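Lys-gingipain W83 (Porphyromonas gingivalis, PDB 3KM5) is a secreted cysteine protease that cuts proteins after lysine and carries haemolytic adhesin domains, of which this K2 jelly-roll domain is one. Local coordinates at residues Asp93-Thr104 with Gly152-Cys163. Residues are numbered along the deposited sequence; the frame is centred on the assembly and turned at random.
Sequences DHYAVMISKTGT and GTKYVAFRHYNC
NE2 of His160 donates to Asp93 OD1 at 2.8 Å, a His-carboxylate bond that lies in the imidazole plane but meets the oxygen on its anti side, with carboxylate and ring planes 56° apart. CG of His160 stands anti to the backbone N, which carries the ring out to Asp93; Ser55 OG bonds its ND1, so both ring nitrogens are engaged and the rotation of the imidazole is fixed. Ser57 OG is a second partner of Asp93 OD1. At the other end, Lys154 reaches back with an extended chain and its NZ donates to Thr102 O (2.9 Å) in the carbonyl plane. Between these ends the backbones pair antiparallel, Ala96 with Arg159, Met98 with Ala157 and Ser100 with Tyr155 each exchanging two N-H···O bonds. Ser100 O accepts from both Lys154 N (2.8 Å) and Tyr155 N (3.1 Å), the signature of a classic beta bulge. Ser100 OG accepts from Thr102 N, an ST turn, and donates to Gly103 O as the chain folds back over Tyr155. There Thr104 CG2 makes a CH-pi contact 3.5 Å from the centroid of the Tyr155 ring, only 7° off the normal, while Lys154 CG lies against the opposite face. His94 turns an edge toward the face of Tyr161 in an offset edge-to-face pair, planes at 64°, and Met98 SD rests on Arg159 CD at 3.7 Å. On the other side of the sheet Val97 splits its methyls, CG1 to Val156 CG1 and CG2 to Phe158 CE1 (3.7 Å). This face, apolar around Val97, packs against strand 168-177 of the second sheet, where Phe158 touches Leu171 and Val156 touches Phe176, as expected in a jelly-roll sandwich. Within their own sheet both are inner strands, 155-161 in the middle, between 66-70 and 95-100, the latter flanked on its other side by 109-115.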
loop_
_atom_site.group_PDB
_atom_site.type_symbol
_atom_site.label_atom_id
_atom_site.label_comp_id
_atom_site.label_asym_id
_atom_site.label_seq_id
_atom_site.Cartn_x
_atom_site.Cartn_y
_atom_site.Cartn_z
ATOM N N ASP A 93 8.003 -6.760 3.514
ATOM C CA ASP A 93 7.007 -5.862 4.063
ATOM C C ASP A 93 5.613 -6.491 3.958
ATOM O O ASP A 93 4.824 -6.256 3.058
ATOM C CB ASP A 93 7.164 -4.517 3.406
ATOM C CG ASP A 93 8.153 -3.658 4.139
ATOM O OD1 ASP A 93 7.824 -3.169 5.226
ATOM O OD2 ASP A 93 9.275 -3.483 3.618
ATOM N N HIS A 94 5.358 -7.373 4.914
ATOM C CA HIS A 94 4.156 -8.167 5.021
ATOM C C HIS A 94 2.895 -7.304 4.965
ATOM O O HIS A 94 2.817 -6.252 5.646
ATOM C CB HIS A 94 4.206 -8.989 6.342
ATOM C CG HIS A 94 3.072 -9.951 6.490
ATOM N ND1 HIS A 94 3.141 -11.245 6.027
ATOM C CD2 HIS A 94 1.833 -9.808 7.010
ATOM C CE1 HIS A 94 1.996 -11.856 6.254
ATOM N NE2 HIS A 94 1.177 -11.004 6.852
ATOM N N TYR A 95 1.910 -7.778 4.210
ATOM C CA TYR A 95 0.632 -7.079 4.161
ATOM C C TYR A 95 -0.517 -8.036 3.933
ATOM O O TYR A 95 -0.342 -9.151 3.442
ATOM C CB TYR A 95 0.676 -5.962 3.105
ATOM C CG TYR A 95 0.577 -6.524 1.719
ATOM C CD1 TYR A 95 -0.652 -6.550 1.062
ATOM C CD2 TYR A 95 1.669 -7.081 1.081
ATOM C CE1 TYR A 95 -0.787 -7.145 -0.168
ATOM C CE2 TYR A 95 1.540 -7.665 -0.184
ATOM C CZ TYR A 95 0.285 -7.668 -0.822
ATOM O OH TYR A 95 0.068 -8.271 -2.074
ATOM N N ALA A 96 -1.695 -7.585 4.316
ATOM C CA ALA A 96 -2.941 -8.278 4.067
ATOM C C ALA A 96 -3.890 -7.430 3.237
ATOM O O ALA A 96 -3.904 -6.251 3.366
ATOM C CB ALA A 96 -3.627 -8.658 5.395
ATOM N N VAL A 97 -4.754 -8.091 2.472
ATOM C CA VAL A 97 -5.950 -7.490 1.887
ATOM C C VAL A 97 -7.093 -8.035 2.770
ATOM O O VAL A 97 -7.164 -9.257 3.064
ATOM C CB VAL A 97 -6.160 -7.910 0.414
ATOM C CG1 VAL A 97 -7.442 -7.359 -0.177
ATOM C CG2 VAL A 97 -4.958 -7.483 -0.440
ATOM N N MET A 98 -7.952 -7.137 3.247
ATOM C CA MET A 98 -9.056 -7.481 4.112
ATOM C C MET A 98 -10.341 -6.919 3.592
ATOM O O MET A 98 -10.363 -5.974 2.810
ATOM C CB MET A 98 -8.797 -6.910 5.504
ATOM C CG MET A 98 -7.371 -7.194 6.008
ATOM S SD MET A 98 -7.133 -6.621 7.695
ATOM C CE MET A 98 -8.042 -7.816 8.640
ATOM N N ILE A 99 -11.451 -7.501 4.047
ATOM C CA ILE A 99 -12.750 -6.961 3.719
ATOM C C ILE A 99 -13.626 -6.752 4.949
ATOM O O ILE A 99 -13.545 -7.510 5.938
ATOM C CB ILE A 99 -13.500 -7.846 2.671
ATOM C CG1 ILE A 99 -13.942 -9.192 3.298
ATOM C CG2 ILE A 99 -12.662 -8.001 1.379
ATOM C CD1 ILE A 99 -15.400 -9.217 3.905
ATOM N N SER A 100 -14.466 -5.722 4.855
ATOM C CA SER A 100 -15.552 -5.523 5.811
ATOM C C SER A 100 -16.854 -5.526 5.054
ATOM O O SER A 100 -16.917 -5.113 3.887
ATOM C CB SER A 100 -15.384 -4.174 6.503
ATOM O OG SER A 100 -16.594 -3.819 7.187
ATOM N N LYS A 101 -17.892 -6.036 5.713
ATOM C CA LYS A 101 -19.256 -6.096 5.169
ATOM C C LYS A 101 -20.137 -5.050 5.850
ATOM O O LYS A 101 -21.335 -4.946 5.543
ATOM C CB LYS A 101 -19.852 -7.495 5.369
ATOM C CG LYS A 101 -19.048 -8.610 4.754
ATOM C CD LYS A 101 -19.661 -9.971 5.075
ATOM C CE LYS A 101 -18.946 -11.069 4.335
ATOM N NZ LYS A 101 -19.506 -12.393 4.719
ATOM N N THR A 102 -19.556 -4.273 6.743
ATOM C CA THR A 102 -20.353 -3.406 7.633
ATOM C C THR A 102 -19.773 -1.988 7.709
ATOM O O THR A 102 -20.210 -1.127 6.968
ATOM C CB THR A 102 -20.519 -4.031 9.029
ATOM O OG1 THR A 102 -19.257 -4.299 9.635
ATOM C CG2 THR A 102 -21.330 -5.337 8.933
ATOM N N GLY A 103 -18.795 -1.788 8.597
ATOM C CA GLY A 103 -18.193 -0.494 8.842
ATOM C C GLY A 103 -16.702 -0.450 8.576
ATOM O O GLY A 103 -16.137 -1.304 7.860
ATOM N N THR A 104 -16.077 0.572 9.121
ATOM C CA THR A 104 -14.671 0.860 8.820
ATOM C C THR A 104 -13.769 0.775 10.068
ATOM O O THR A 104 -12.600 1.157 10.021
ATOM C CB THR A 104 -14.506 2.232 8.100
ATOM O OG1 THR A 104 -15.002 3.285 8.934
ATOM C CG2 THR A 104 -15.235 2.285 6.713
ATOM N N GLY A 152 -20.870 -9.731 -0.405
ATOM C CA GLY A 152 -21.177 -8.791 0.677
ATOM C C GLY A 152 -20.065 -7.784 1.002
ATOM O O GLY A 152 -20.267 -6.869 1.784
ATOM N N THR A 153 -18.888 -7.930 0.383
ATOM C CA THR A 153 -17.793 -6.981 0.613
ATOM C C THR A 153 -18.298 -5.561 0.365
ATOM O O THR A 153 -18.846 -5.251 -0.698
ATOM C CB THR A 153 -16.612 -7.281 -0.301
ATOM O OG1 THR A 153 -16.007 -8.527 0.080
ATOM C CG2 THR A 153 -15.564 -6.142 -0.253
ATOM N N LYS A 154 -18.072 -4.682 1.341
ATOM C CA LYS A 154 -18.420 -3.272 1.260
ATOM C C LYS A 154 -17.176 -2.363 1.248
ATOM O O LYS A 154 -17.126 -1.371 0.542
ATOM C CB LYS A 154 -19.318 -2.914 2.441
ATOM C CG LYS A 154 -19.734 -1.462 2.548
ATOM C CD LYS A 154 -20.860 -1.339 3.587
ATOM C CE LYS A 154 -21.312 0.071 3.830
ATOM N NZ LYS A 154 -22.066 0.111 5.120
ATOM N N TYR A 155 -16.184 -2.704 2.068
ATOM C CA TYR A 155 -14.913 -1.983 2.103
ATOM C C TYR A 155 -13.791 -2.967 1.965
ATOM O O TYR A 155 -13.855 -4.072 2.504
ATOM C CB TYR A 155 -14.746 -1.198 3.415
ATOM C CG TYR A 155 -15.847 -0.200 3.727
ATOM C CD1 TYR A 155 -15.872 1.059 3.125
ATOM C CD2 TYR A 155 -16.864 -0.508 4.621
ATOM C CE1 TYR A 155 -16.854 1.977 3.418
ATOM C CE2 TYR A 155 -17.873 0.417 4.909
ATOM C CZ TYR A 155 -17.863 1.646 4.304
ATOM O OH TYR A 155 -18.882 2.530 4.642
ATOM N N VAL A 156 -12.756 -2.539 1.256
ATOM C CA VAL A 156 -11.538 -3.306 1.085
ATOM C C VAL A 156 -10.416 -2.521 1.768
ATOM O O VAL A 156 -10.283 -1.319 1.562
ATOM C CB VAL A 156 -11.242 -3.526 -0.401
ATOM C CG1 VAL A 156 -9.843 -4.184 -0.588
ATOM C CG2 VAL A 156 -12.334 -4.374 -1.064
ATOM N N ALA A 157 -9.631 -3.200 2.585
ATOM C CA ALA A 157 -8.508 -2.585 3.267
ATOM C C ALA A 157 -7.213 -3.279 2.900
ATOM O O ALA A 157 -7.187 -4.495 2.702
ATOM C CB ALA A 157 -8.698 -2.685 4.798
ATOM N N PHE A 158 -6.136 -2.506 2.823
ATOM C CA PHE A 158 -4.773 -3.029 2.743
ATOM C C PHE A 158 -4.118 -2.697 4.074
ATOM O O PHE A 158 -4.138 -1.541 4.546
ATOM C CB PHE A 158 -4.012 -2.369 1.582
ATOM C CG PHE A 158 -4.564 -2.697 0.265
ATOM C CD1 PHE A 158 -4.003 -3.722 -0.495
ATOM C CD2 PHE A 158 -5.611 -1.976 -0.261
ATOM C CE1 PHE A 158 -4.520 -4.055 -1.737
ATOM C CE2 PHE A 158 -6.131 -2.294 -1.502
ATOM C CZ PHE A 158 -5.570 -3.337 -2.259
ATOM N N ARG A 159 -3.533 -3.717 4.696
ATOM C CA ARG A 159 -3.007 -3.610 6.049
ATOM C C ARG A 159 -1.541 -3.979 6.016
ATOM O O ARG A 159 -1.205 -5.117 5.716
ATOM C CB ARG A 159 -3.779 -4.522 6.999
ATOM C CG ARG A 159 -3.364 -4.372 8.457
ATOM C CD ARG A 159 -4.058 -5.432 9.263
ATOM N NE ARG A 159 -3.689 -5.438 10.670
ATOM C CZ ARG A 159 -4.064 -6.360 11.551
ATOM N NH1 ARG A 159 -4.825 -7.394 11.171
ATOM N NH2 ARG A 159 -3.670 -6.250 12.807
ATOM N N HIS A 160 -0.666 -3.021 6.293
ATOM C CA HIS A 160 0.768 -3.261 6.393
ATOM C C HIS A 160 1.044 -3.536 7.862
ATOM O O HIS A 160 0.864 -2.658 8.724
ATOM C CB HIS A 160 1.536 -2.014 5.880
ATOM C CG HIS A 160 3.033 -2.111 5.911
ATOM N ND1 HIS A 160 3.822 -0.984 6.000
ATOM C CD2 HIS A 160 3.888 -3.168 5.802
ATOM C CE1 HIS A 160 5.090 -1.329 5.886
ATOM N NE2 HIS A 160 5.160 -2.648 5.790
ATOM N N TYR A 161 1.466 -4.756 8.170
ATOM C CA TYR A 161 1.583 -5.164 9.555
ATOM C C TYR A 161 2.428 -6.396 9.670
ATOM O O TYR A 161 2.821 -6.972 8.674
ATOM C CB TYR A 161 0.191 -5.389 10.164
ATOM C CG TYR A 161 -0.448 -6.745 9.963
ATOM C CD1 TYR A 161 -0.837 -7.494 11.062
ATOM C CD2 TYR A 161 -0.688 -7.270 8.701
ATOM C CE1 TYR A 161 -1.401 -8.722 10.913
ATOM C CE2 TYR A 161 -1.274 -8.480 8.557
ATOM C CZ TYR A 161 -1.625 -9.217 9.662
ATOM O OH TYR A 161 -2.231 -10.468 9.546
ATOM N N ASN A 162 2.710 -6.795 10.912
ATOM C CA ASN A 162 3.425 -8.059 11.158
ATOM C C ASN A 162 4.813 -8.075 10.512
ATOM O O ASN A 162 5.246 -9.108 9.998
ATOM C CB ASN A 162 2.595 -9.285 10.708
ATOM C CG ASN A 162 1.723 -9.843 11.788
ATOM O OD1 ASN A 162 1.478 -9.206 12.826
ATOM N ND2 ASN A 162 1.234 -11.058 11.558
ATOM N N CYS A 163 5.517 -6.940 10.567
ATOM C CA CYS A 163 6.869 -6.807 10.010
ATOM C C CYS A 163 7.529 -5.587 10.655
ATOM O O CYS A 163 6.868 -4.737 11.238
ATOM C CB CYS A 163 6.882 -6.683 8.479
ATOM S SG CYS A 163 6.019 -5.235 7.832
HETATM O O HOH W 1 -22.213 -5.005 2.707
#